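Long-range contact in homocysteine S-methyltransferase (Escherichia coli, PDB 5DMM), which transfers a methyl group from S-methylmethionine, or less efficiently S-adenosylmethionine, to homocysteine, yielding methionine: residues L116-V122 with A162-E168. Residues are numbered along the deposited sequence; the frame is centred on the assembly and turned at random.
Sequences LLVAGSV and ADLLACE. With HCS (2-amino-4-mercapto-butyric acid), chain F.
A119 to V122 pair in parallel with L164 to C167 as adjacent strands of a TIM barrel, their short axes 39° apart, and backbone hydrogen bonds run alternately from G120 N to L164 O, A166 N to G120 O, V122 N to A166 O and E168 N to V122 O. At the start of the pairing the D163 side chain joins the backbone: D163 OD2 accepts a hydrogen bond from V118 N at 2.8 Å, on its anti lone pair. In return D163 N donates to V118 O at 2.9 Å, and L164 N adds a weak bond to the same carbonyl oxygen. D163 OD2 also forms a salt bridge with R103, linking the N-terminal end of the strand pair to helix 85-109 on the outside of the barrel. L117 CD2 lies 3.8 Å from D163 OD2, its apolar branch against the acid.

On the face carrying A119, S121, L164 and A166, A119 CB lies 3.8 Å from L164 CD2. The same methyl also packs against A166 CB, and W192 of the next strand continues this layer. On the other face V122 CB packs against C167 SG at 4.0 Å. Near the C-terminal ends, with OG anti to the backbone N (chi1 171°), the S121 hydroxyl is carried to E168 and OG donates to E168 OE2 at 2.6 Å, approaching on the anti side and 31° out of the carboxylate plane. E168 OE2 also lies 2.6 Å from OXT of the bound homocysteine, while Y253 OH hydrogen-bonds E168 OE1. S121 and Y253 thus grip different oxygens of E168, which fixes the rotation of its carboxylate beside that of the homocysteine.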
loop_
_atom_site.group_PDB
_atom_site.type_symbol
_atom_site.label_atom_id
_atom_site.label_comp_id
_atom_site.label_asym_id
_atom_site.label_seq_id
_atom_site.Cartn_x
_atom_site.Cartn_y
_atom_site.Cartn_z
ATOM N N LEU A 116 -3.356 8.302 -13.875
ATOM C CA LEU A 116 -2.450 7.423 -13.138
ATOM C C LEU A 116 -2.183 8.029 -11.753
ATOM O O LEU A 116 -2.020 9.246 -11.615
ATOM C CB LEU A 116 -1.129 7.216 -13.893
ATOM C CG LEU A 116 -1.183 6.629 -15.305
ATOM C CD1 LEU A 116 0.219 6.452 -15.858
ATOM C CD2 LEU A 116 -1.934 5.297 -15.328
ATOM N N LEU A 117 -2.140 7.178 -10.735
ATOM C CA LEU A 117 -1.986 7.634 -9.363
ATOM C C LEU A 117 -0.654 7.195 -8.750
ATOM O O LEU A 117 -0.005 6.248 -9.233
ATOM C CB LEU A 117 -3.140 7.121 -8.508
ATOM C CG LEU A 117 -4.540 7.573 -8.941
ATOM C CD1 LEU A 117 -5.598 6.895 -8.096
ATOM C CD2 LEU A 117 -4.654 9.089 -8.862
ATOM N N VAL A 118 -0.250 7.906 -7.699
ATOM C CA VAL A 118 0.862 7.491 -6.852
ATOM C C VAL A 118 0.364 7.395 -5.404
ATOM O O VAL A 118 -0.142 8.372 -4.843
ATOM C CB VAL A 118 2.051 8.474 -6.930
ATOM C CG1 VAL A 118 3.164 8.068 -5.949
ATOM C CG2 VAL A 118 2.593 8.562 -8.351
ATOM N N ALA A 119 0.485 6.221 -4.802
ATOM C CA ALA A 119 0.062 6.056 -3.420
ATOM C C ALA A 119 1.281 5.929 -2.531
ATOM O O ALA A 119 2.156 5.112 -2.805
ATOM C CB ALA A 119 -0.834 4.842 -3.277
ATOM N N GLY A 120 1.330 6.716 -1.457
ATOM C CA GLY A 120 2.453 6.637 -0.530
ATOM C C GLY A 120 2.272 5.489 0.452
ATOM O O GLY A 120 1.287 5.448 1.195
ATOM N N SER A 121 3.216 4.552 0.458
ATOM C CA SER A 121 3.112 3.399 1.343
ATOM C C SER A 121 3.351 3.763 2.809
ATOM O O SER A 121 4.394 4.339 3.171
ATOM C CB SER A 121 4.096 2.313 0.945
ATOM O OG SER A 121 4.087 1.319 1.945
ATOM N N VAL A 122 2.378 3.404 3.641
ATOM C CA VAL A 122 2.468 3.528 5.086
ATOM C C VAL A 122 2.361 2.149 5.720
ATOM O O VAL A 122 1.270 1.565 5.796
ATOM C CB VAL A 122 1.362 4.451 5.634
ATOM C CG1 VAL A 122 1.266 4.363 7.164
ATOM C CG2 VAL A 122 1.620 5.882 5.189
ATOM N N ALA A 162 2.136 12.706 -3.028
ATOM C CA ALA A 162 1.327 11.490 -3.145
ATOM C C ALA A 162 -0.147 11.843 -3.345
ATOM O O ALA A 162 -0.647 12.767 -2.702
ATOM C CB ALA A 162 1.490 10.618 -1.900
ATOM N N ASP A 163 -0.832 11.119 -4.231
ATOM C CA ASP A 163 -2.262 11.333 -4.456
ATOM C C ASP A 163 -3.068 10.784 -3.305
ATOM O O ASP A 163 -4.120 11.329 -2.945
ATOM C CB ASP A 163 -2.711 10.685 -5.769
ATOM C CG ASP A 163 -1.983 11.259 -6.957
ATOM O OD1 ASP A 163 -2.059 12.495 -7.146
ATOM O OD2 ASP A 163 -1.316 10.485 -7.680
ATOM N N LEU A 164 -2.585 9.691 -2.739
ATOM C CA LEU A 164 -3.205 9.143 -1.543
ATOM C C LEU A 164 -2.222 8.285 -0.768
ATOM O O LEU A 164 -1.098 8.053 -1.211
ATOM C CB LEU A 164 -4.448 8.335 -1.894
ATOM C CG LEU A 164 -4.277 7.007 -2.623
ATOM C CD1 LEU A 164 -5.649 6.326 -2.671
ATOM C CD2 LEU A 164 -3.761 7.179 -4.036
ATOM N N LEU A 165 -2.657 7.844 0.405
ATOM C CA LEU A 165 -1.838 7.049 1.296
ATOM C C LEU A 165 -2.340 5.625 1.275
ATOM O O LEU A 165 -3.546 5.365 1.399
ATOM C CB LEU A 165 -1.878 7.590 2.721
ATOM C CG LEU A 165 -1.440 9.042 2.919
ATOM C CD1 LEU A 165 -1.599 9.475 4.367
ATOM C CD2 LEU A 165 0.016 9.220 2.490
ATOM N N ALA A 166 -1.405 4.708 1.096
ATOM C CA ALA A 166 -1.684 3.281 1.205
ATOM C C ALA A 166 -1.285 2.799 2.595
ATOM O O ALA A 166 -0.126 2.418 2.828
ATOM C CB ALA A 166 -0.926 2.519 0.139
ATOM N N CYS A 167 -2.225 2.846 3.531
ATOM C CA CYS A 167 -1.956 2.382 4.885
ATOM C C CYS A 167 -2.213 0.884 4.849
ATOM O O CYS A 167 -3.360 0.461 4.783
ATOM C CB CYS A 167 -2.850 3.092 5.895
ATOM S SG CYS A 167 -2.635 4.895 5.861
ATOM N N GLU A 168 -1.150 0.092 4.873
ATOM C CA GLU A 168 -1.260 -1.303 4.445
ATOM C C GLU A 168 -0.607 -2.313 5.376
ATOM O O GLU A 168 0.248 -1.965 6.196
ATOM C CB GLU A 168 -0.646 -1.448 3.058
ATOM C CG GLU A 168 0.850 -1.078 3.028
ATOM C CD GLU A 168 1.456 -1.180 1.642
ATOM O OE1 GLU A 168 0.765 -1.662 0.717
ATOM O OE2 GLU A 168 2.635 -0.778 1.479
HETATM N N HCS F . 6.031 -2.912 0.804
HETATM C CA HCS F . 4.842 -3.498 0.216
HETATM C CB HCS F . 4.014 -4.167 1.305
HETATM C CG HCS F . 4.796 -5.289 1.976
HETATM S SD HCS F . 3.681 -6.269 3.012
HETATM C C HCS F . 4.029 -2.424 -0.443
HETATM O OXT HCS F . 4.434 -1.243 -0.377
HETATM O O HCS F . 2.976 -2.749 -1.032
#